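Local atomic coordinates of anabena Tic22 (Anabaena sp., PDB entry 4EV1), a protein that probably acts as a chaperone in protein transport, as a cyanobacterial member of the Tic22-like family associated with thylakoids. Residues L193-L196 and Q197-D201. Residues are numbered along the deposited sequence; the frame is centred on the assembly and turned at random.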
# COMPACT_ATOMS: atom_id res chain seq x y z
N LEU A 193 5.76 -8.71 -1.47
CA LEU A 193 7.10 -8.21 -1.10
C LEU A 193 8.08 -9.38 -0.74
O LEU A 193 9.24 -9.40 -1.19
CB LEU A 193 6.98 -7.17 0.03
CG LEU A 193 8.30 -6.54 0.49
CD1 LEU A 193 8.88 -5.63 -0.60
CD2 LEU A 193 8.06 -5.78 1.78
N GLN A 194 7.60 -10.36 0.01
CA GLN A 194 8.45 -11.49 0.40
C GLN A 194 8.85 -12.32 -0.83
O GLN A 194 10.00 -12.80 -0.93
CB GLN A 194 7.84 -12.31 1.56
CG GLN A 194 6.77 -13.31 1.18
CD GLN A 194 6.33 -14.22 2.34
OE1 GLN A 194 7.16 -14.70 3.13
NE2 GLN A 194 5.01 -14.47 2.42
N THR A 195 7.94 -12.44 -1.80
CA THR A 195 8.31 -13.03 -3.10
C THR A 195 9.42 -12.24 -3.81
O THR A 195 10.41 -12.84 -4.30
CB THR A 195 7.12 -13.16 -4.07
OG1 THR A 195 6.09 -13.95 -3.48
CG2 THR A 195 7.59 -13.78 -5.42
N LEU A 196 9.27 -10.92 -3.88
CA LEU A 196 10.29 -10.09 -4.54
C LEU A 196 11.65 -10.15 -3.78
O LEU A 196 12.71 -10.02 -4.39
CB LEU A 196 9.85 -8.64 -4.67
CG LEU A 196 8.54 -8.34 -5.41
CD1 LEU A 196 8.18 -6.88 -5.25
CD2 LEU A 196 8.66 -8.70 -6.85
N GLN A 197 11.60 -10.34 -2.47
CA GLN A 197 12.82 -10.46 -1.66
C GLN A 197 13.48 -11.86 -1.82
O GLN A 197 14.70 -11.98 -1.71
CB GLN A 197 12.51 -10.20 -0.18
CG GLN A 197 12.12 -8.75 0.15
CD GLN A 197 11.66 -8.54 1.59
OE1 GLN A 197 11.03 -9.39 2.20
NE2 GLN A 197 11.97 -7.37 2.14
N ASP A 198 12.67 -12.91 -2.06
CA ASP A 198 13.11 -14.32 -1.94
C ASP A 198 13.38 -15.08 -3.25
O ASP A 198 13.95 -16.18 -3.21
CB ASP A 198 12.11 -15.13 -1.09
CG ASP A 198 12.02 -14.63 0.34
OD1 ASP A 198 12.90 -13.84 0.75
OD2 ASP A 198 11.07 -15.02 1.06
N LYS A 199 12.97 -14.54 -4.39
CA LYS A 199 13.12 -15.28 -5.65
C LYS A 199 14.15 -14.67 -6.63
O LYS A 199 14.37 -13.46 -6.63
CB LYS A 199 11.76 -15.45 -6.32
CG LYS A 199 10.81 -16.29 -5.51
CD LYS A 199 10.07 -17.30 -6.38
CE LYS A 199 9.23 -18.29 -5.54
NZ LYS A 199 7.91 -18.53 -6.21
N ASN A 200 14.80 -15.54 -7.42
CA ASN A 200 15.72 -15.12 -8.50
C ASN A 200 15.01 -15.01 -9.87
O ASN A 200 15.55 -14.42 -10.83
CB ASN A 200 16.93 -16.08 -8.62
CG ASN A 200 18.13 -15.67 -7.75
OD1 ASN A 200 18.35 -14.49 -7.48
ND2 ASN A 200 18.93 -16.66 -7.35
N ASP A 201 13.82 -15.60 -9.97
CA ASP A 201 13.03 -15.63 -11.21
C ASP A 201 13.04 -14.25 -11.88
O ASP A 201 12.53 -13.26 -11.34
CB ASP A 201 11.60 -16.13 -10.90
CG ASP A 201 11.58 -17.40 -10.02
OD1 ASP A 201 12.66 -17.86 -9.61
OD2 ASP A 201 10.51 -17.95 -9.71
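L193 receives the amide of Q197 on its carbonyl oxygen, with 2.8 Å between Q197 N and L193 O and the donor close to the carbonyl direction. The Q197 CG lies 3.2 Å from L193 O, and its amide carbon CD comes within 4.1 Å of L193 CG, the two side chains passing at a slant. With CG anti to its own carbonyl carbon (chi1 -68°), the extended chain carries the Q197 amide outward past L193, and NE2 is hydrogen-bonded to the hydroxyl of Y89 on helix 85-94. With an alanine here the Y89 hydroxyl would probably lose this amide partner and L193 its cover on that side. Q194 O takes a weak bond from D198 N (2.9 Å); D198 OD2, 3.2 Å from Q194 O, is a second acceptor and probably repels it mildly. T195 O accepts a hydrogen bond from the same D198 N (3.2 Å), which comes from above the carbonyl plane, and a weak one from K199 N (3.1 Å). T195 OG1 bonds back to G191 O, while CG2, anti to the backbone N, meets K199 CG at 4.1 Å. L196 packs on I7 of helix 4-11 and on L2; its carbonyl oxygen is buried without a partner in the model, in keeping with a helix ending just beyond. This is the C-terminal turn of helix 189-198, where i to i+4 bonds weaken, an i to i+3 bond joins them, and a surface loop begins at K199.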